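Local coordinates for periplasmic lipopolysaccharide transport protein LPTH (Pseudomonas aeruginosa, PDB 4UU4) that binds lipopolysaccharide in the periplasm and is required for its translocation from the inner to the outer membrane, possibly as part of a bridge between them, at residues Leu107-Phe112 against Val118-Gln123; Ile138-Asp141 against Ile146-Ala149. One frame throughout, in Å; residues are numbered along the deposited sequence.

How the contacts relate
Contacts 1 and 2 are two antiparallel hairpins that follow one another along the chain and sit side by side in one antiparallel sheet of the Lpt-type beta-jellyroll; their centres are about 10 Å apart. Strand 117-121 of contact 1 borders strand 137-141 of contact 2, and two probable backbone hydrogen bonds join them: Leu120 N to Ile138 O and Tyr140 N to Val118 O, each 2.9 Å. Ile109, Tyr111, Val118 and Leu120 of contact 1 point to the same side as Ile138, Tyr140 and Val147 of contact 2, toward the facing sheet. Contact 1 lies near the middle of the fold, whereas contact 2 ends at strand 147-150, outermost in this sheet within the chain.

Contact 1. Residues Leu107-Phe112 against Val118-Gln123; sequences LTIQYF and VVLIDQ
The Phe112 ring meets Val119 at its edge, with the valine CG1 in the ring plane and 3.5 Å from CE2. The Tyr111 ring is met obliquely by CG2 of Val118, 3.6 Å from CD1. Val119 sets CG1 between its backbone N and carbonyl carbon (chi1 45°), which turns this methyl to both Phe112 and the side chain of Gln110, lying alongside. On the side shared with Tyr111, CD1 of Ile109 rests 3.6 Å from CD2 of Leu120, the two side chains pointing the same way, while CG2 of Ile109 meets CG1 of Val118. Strands 109-112 and 118-121 form a hairpin of the jellyroll, their axes at 169°. Gln110 and Val119 are a hydrogen-bonded pair: Gln110 N to Val119 O and Val119 N to Gln110 O are both 2.9 Å. Ile121 N to Thr108 O follows, nearly straight at 171°, but the return bond from Thr108 N to Ile121 O is weak. There Leu107 and Thr108 both face Ile121 in a classic beta bulge, and Leu107 N reaches on to Asp122 O at 3.2 Å, approaching from above the carbonyl plane. The Leu107 side chain lies against Asp122, CD2 being 3.4 Å from OD2. OD2 of that carboxylate is hydrogen-bonded to Thr158 OG1 and OD1 to Ser159 N, both in a later loop.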
loop_
_atom_site.group_PDB
_atom_site.type_symbol
_atom_site.label_atom_id
_atom_site.label_comp_id
_atom_site.label_asym_id
_atom_site.label_seq_id
_atom_site.Cartn_x
_atom_site.Cartn_y
_atom_site.Cartn_z
ATOM N N LEU A 107 0.008 -6.619 -6.591
ATOM C CA LEU A 107 0.800 -6.259 -7.758
ATOM C C LEU A 107 0.954 -4.743 -7.860
ATOM O O LEU A 107 2.051 -4.250 -8.101
ATOM C CB LEU A 107 0.204 -6.851 -9.033
ATOM C CG LEU A 107 0.981 -8.046 -9.596
ATOM C CD1 LEU A 107 1.352 -9.015 -8.487
ATOM C CD2 LEU A 107 0.193 -8.761 -10.690
ATOM N N THR A 108 -0.134 -4.003 -7.655
ATOM C CA THR A 108 -0.021 -2.550 -7.524
ATOM C C THR A 108 -0.585 -2.093 -6.180
ATOM O O THR A 108 -1.664 -2.520 -5.784
ATOM C CB THR A 108 -0.729 -1.803 -8.678
ATOM O OG1 THR A 108 -0.131 -2.171 -9.925
ATOM C CG2 THR A 108 -0.619 -0.297 -8.500
ATOM N N ILE A 109 0.147 -1.242 -5.467
ATOM C CA ILE A 109 -0.376 -0.694 -4.216
ATOM C C ILE A 109 -0.352 0.828 -4.242
ATOM O O ILE A 109 0.669 1.421 -4.542
ATOM C CB ILE A 109 0.426 -1.181 -2.992
ATOM C CG1 ILE A 109 0.311 -2.698 -2.823
ATOM C CG2 ILE A 109 -0.055 -0.485 -1.724
ATOM C CD1 ILE A 109 1.092 -3.229 -1.633
ATOM N N GLN A 110 -1.472 1.467 -3.936
ATOM C CA GLN A 110 -1.479 2.922 -3.833
ATOM C C GLN A 110 -1.752 3.341 -2.400
ATOM O O GLN A 110 -2.730 2.906 -1.798
ATOM C CB GLN A 110 -2.542 3.518 -4.744
ATOM C CG GLN A 110 -2.430 3.081 -6.180
ATOM C CD GLN A 110 -3.623 3.517 -6.999
ATOM O OE1 GLN A 110 -4.680 2.886 -6.958
ATOM N NE2 GLN A 110 -3.463 4.602 -7.748
ATOM N N TYR A 111 -0.884 4.182 -1.854
ATOM C CA TYR A 111 -1.073 4.703 -0.509
ATOM C C TYR A 111 -1.491 6.164 -0.587
ATOM O O TYR A 111 -0.655 7.064 -0.703
ATOM C CB TYR A 111 0.192 4.513 0.339
ATOM C CG TYR A 111 0.114 5.116 1.729
ATOM C CD1 TYR A 111 -1.060 5.066 2.472
ATOM C CD2 TYR A 111 1.223 5.724 2.302
ATOM C CE1 TYR A 111 -1.130 5.617 3.738
ATOM C CE2 TYR A 111 1.163 6.273 3.565
ATOM C CZ TYR A 111 -0.012 6.217 4.280
ATOM O OH TYR A 111 -0.059 6.770 5.538
ATOM N N PHE A 112 -2.802 6.380 -0.551
ATOM C CA PHE A 112 -3.379 7.714 -0.589
ATOM C C PHE A 112 -3.263 8.361 0.790
ATOM O O PHE A 112 -4.206 8.352 1.575
ATOM C CB PHE A 112 -4.846 7.646 -1.032
ATOM C CG PHE A 112 -5.027 7.280 -2.484
ATOM C CD1 PHE A 112 -5.017 8.258 -3.468
ATOM C CD2 PHE A 112 -5.208 5.960 -2.865
ATOM C CE1 PHE A 112 -5.184 7.925 -4.803
ATOM C CE2 PHE A 112 -5.373 5.623 -4.198
ATOM C CZ PHE A 112 -5.361 6.604 -5.166
ATOM N N VAL A 118 -5.333 2.753 1.431
ATOM C CA VAL A 118 -4.375 1.915 0.725
ATOM C C VAL A 118 -5.099 0.928 -0.181
ATOM O O VAL A 118 -5.730 -0.011 0.299
ATOM C CB VAL A 118 -3.488 1.125 1.703
ATOM C CG1 VAL A 118 -2.368 0.439 0.952
ATOM C CG2 VAL A 118 -2.923 2.045 2.770
ATOM N N VAL A 119 -5.007 1.133 -1.492
ATOM C CA VAL A 119 -5.669 0.229 -2.429
ATOM C C VAL A 119 -4.704 -0.749 -3.104
ATOM O O VAL A 119 -3.734 -0.358 -3.751
ATOM C CB VAL A 119 -6.532 0.983 -3.468
ATOM C CG1 VAL A 119 -5.778 2.168 -4.029
ATOM C CG2 VAL A 119 -6.979 0.045 -4.579
ATOM N N LEU A 120 -4.991 -2.032 -2.915
ATOM C CA LEU A 120 -4.211 -3.123 -3.473
ATOM C C LEU A 120 -4.946 -3.687 -4.681
ATOM O O LEU A 120 -6.110 -4.062 -4.582
ATOM C CB LEU A 120 -4.031 -4.221 -2.422
ATOM C CG LEU A 120 -3.589 -3.738 -1.037
ATOM C CD1 LEU A 120 -4.568 -4.177 0.038
ATOM C CD2 LEU A 120 -2.196 -4.236 -0.711
ATOM N N ILE A 121 -4.268 -3.734 -5.822
ATOM C CA ILE A 121 -4.863 -4.255 -7.043
ATOM C C ILE A 121 -4.080 -5.529 -7.338
ATOM O O ILE A 121 -2.965 -5.714 -6.834
ATOM C CB ILE A 121 -5.043 -3.148 -8.106
ATOM C CG1 ILE A 121 -5.942 -2.033 -7.570
ATOM C CG2 ILE A 121 -5.620 -3.712 -9.394
ATOM C CD1 ILE A 121 -6.509 -1.139 -8.651
ATOM N N ASP A 122 -4.687 -6.397 -8.147
ATOM C CA ASP A 122 -4.064 -7.585 -8.788
ATOM C C ASP A 122 -3.298 -8.653 -8.020
ATOM O O ASP A 122 -2.072 -8.668 -8.008
ATOM C CB ASP A 122 -3.112 -7.175 -9.895
ATOM C CG ASP A 122 -3.200 -8.105 -11.086
ATOM O OD1 ASP A 122 -3.812 -9.180 -10.952
ATOM O OD2 ASP A 122 -2.657 -7.755 -12.159
ATOM N N GLN A 123 -4.040 -9.571 -7.420
ATOM C CA GLN A 123 -3.595 -10.484 -6.371
ATOM C C GLN A 123 -3.592 -9.884 -4.945
ATOM O O GLN A 123 -2.756 -10.233 -4.116
ATOM C CB GLN A 123 -2.282 -11.151 -6.721
ATOM C CG GLN A 123 -2.386 -11.899 -8.029
ATOM C CD GLN A 123 -1.048 -12.137 -8.680
ATOM O OE1 GLN A 123 -0.951 -12.230 -9.902
ATOM N NE2 GLN A 123 -0.004 -12.247 -7.869
#

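Contact 2. Residues Ile138-Asp141 against Ile146-Ala149; sequences IVYD and IVNA
The first torsions of Tyr140 and Val147 bring ring and methyl together: the tyrosine CG stands opposite its backbone N (chi1 178°), and Val147 (chi1 -164°) turns CG2 to the ring and CG1 to Ile138. The strands 138-141 and 147-149 pair as an antiparallel beta hairpin, the last in this sheet of the jellyroll, with axes 4.6 Å apart at closest. CG2 of Val147 approaches the Tyr140 ring obliquely, 3.6 Å from CD1, and its CG1 lies 3.6 Å from CG2 of Ile138. One valine thus fits between two side chains of the neighbouring strand. Ile138 also meets the methyl of Ala149 through CG1, more loosely, and continues the apolar layer toward Ala124 and Val126 of the facing sheet. The Tyr140 hydroxyl is hydrogen-bonded to Gln93 NE2, which gives the far end of the ring a polar partner. Val139 and Asn148 point to the other side, their CB atoms 4.1 Å apart. They form the hydrogen-bonded pair: Asn148 N to Val139 O is 2.9 Å with the donor in the carbonyl plane, whereas Val139 N, also 2.9 Å from Asn148 O, is tilted out of that carbonyl's plane and makes the more bent bond (137° at the hydrogen). Near the turn, OD1 of Asp141 accepts the backbone N-H groups of Gln143 and Arg144, while Asp141 N donates to Ile146 O at 3.0 Å, a little out of the carbonyl plane.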
loop_
_atom_site.group_PDB
_atom_site.type_symbol
_atom_site.label_atom_id
_atom_site.label_comp_id
_atom_site.label_asym_id
_atom_site.label_seq_id
_atom_site.Cartn_x
_atom_site.Cartn_y
_atom_site.Cartn_z
ATOM N N ILE A 138 -8.412 -4.791 -2.988
ATOM C CA ILE A 138 -8.673 -4.562 -1.571
ATOM C C ILE A 138 -8.369 -3.128 -1.150
ATOM O O ILE A 138 -7.249 -2.662 -1.278
ATOM C CB ILE A 138 -7.860 -5.520 -0.681
ATOM C CG1 ILE A 138 -8.298 -6.965 -0.906
ATOM C CG2 ILE A 138 -8.030 -5.155 0.777
ATOM C CD1 ILE A 138 -7.591 -7.956 -0.015
ATOM N N VAL A 139 -9.379 -2.434 -0.640
ATOM C CA VAL A 139 -9.197 -1.069 -0.171
ATOM C C VAL A 139 -9.097 -1.049 1.352
ATOM O O VAL A 139 -9.904 -1.664 2.038
ATOM C CB VAL A 139 -10.343 -0.165 -0.645
ATOM C CG1 VAL A 139 -10.042 1.290 -0.319
ATOM C CG2 VAL A 139 -10.557 -0.345 -2.136
ATOM N N TYR A 140 -8.104 -0.341 1.879
ATOM C CA TYR A 140 -7.842 -0.356 3.313
ATOM C C TYR A 140 -7.757 1.036 3.938
ATOM O O TYR A 140 -6.791 1.772 3.722
ATOM C CB TYR A 140 -6.571 -1.158 3.610
ATOM C CG TYR A 140 -6.191 -1.201 5.071
ATOM C CD1 TYR A 140 -7.118 -1.547 6.043
ATOM C CD2 TYR A 140 -4.900 -0.910 5.479
ATOM C CE1 TYR A 140 -6.770 -1.589 7.378
ATOM C CE2 TYR A 140 -4.543 -0.951 6.810
ATOM C CZ TYR A 140 -5.479 -1.289 7.754
ATOM O OH TYR A 140 -5.120 -1.327 9.083
ATOM N N ASP A 141 -8.782 1.385 4.708
ATOM C CA ASP A 141 -8.762 2.594 5.516
ATOM C C ASP A 141 -7.856 2.337 6.714
ATOM O O ASP A 141 -8.112 1.437 7.504
ATOM C CB ASP A 141 -10.179 2.944 5.975
ATOM C CG ASP A 141 -10.267 4.308 6.640
ATOM O OD1 ASP A 141 -9.452 4.600 7.540
ATOM O OD2 ASP A 141 -11.161 5.092 6.259
ATOM N N ILE A 146 -10.995 -0.133 8.250
ATOM C CA ILE A 146 -11.993 -0.857 7.472
ATOM C C ILE A 146 -11.382 -1.470 6.216
ATOM O O ILE A 146 -10.726 -0.787 5.434
ATOM C CB ILE A 146 -13.187 0.049 7.085
ATOM C CG1 ILE A 146 -13.853 0.616 8.343
ATOM C CG2 ILE A 146 -14.201 -0.725 6.248
ATOM C CD1 ILE A 146 -15.132 1.391 8.083
ATOM N N VAL A 147 -11.594 -2.768 6.030
ATOM C CA VAL A 147 -11.061 -3.457 4.865
ATOM C C VAL A 147 -12.176 -3.877 3.905
ATOM O O VAL A 147 -13.036 -4.688 4.244
ATOM C CB VAL A 147 -10.220 -4.678 5.274
ATOM C CG1 VAL A 147 -9.364 -5.140 4.111
ATOM C CG2 VAL A 147 -9.347 -4.334 6.477
ATOM N N ASN A 148 -12.161 -3.284 2.716
ATOM C CA ASN A 148 -13.047 -3.667 1.627
ATOM C C ASN A 148 -12.344 -4.638 0.691
ATOM O O ASN A 148 -11.157 -4.485 0.404
ATOM C CB ASN A 148 -13.483 -2.444 0.819
ATOM C CG ASN A 148 -14.369 -1.504 1.606
ATOM O OD1 ASN A 148 -15.546 -1.784 1.825
ATOM N ND2 ASN A 148 -13.813 -0.367 2.013
ATOM N N ALA A 149 -13.081 -5.633 0.214
ATOM C CA ALA A 149 -12.549 -6.581 -0.753
ATOM C C ALA A 149 -13.566 -6.807 -1.862
ATOM O O ALA A 149 -14.757 -6.958 -1.600
ATOM C CB ALA A 149 -12.199 -7.891 -0.077
#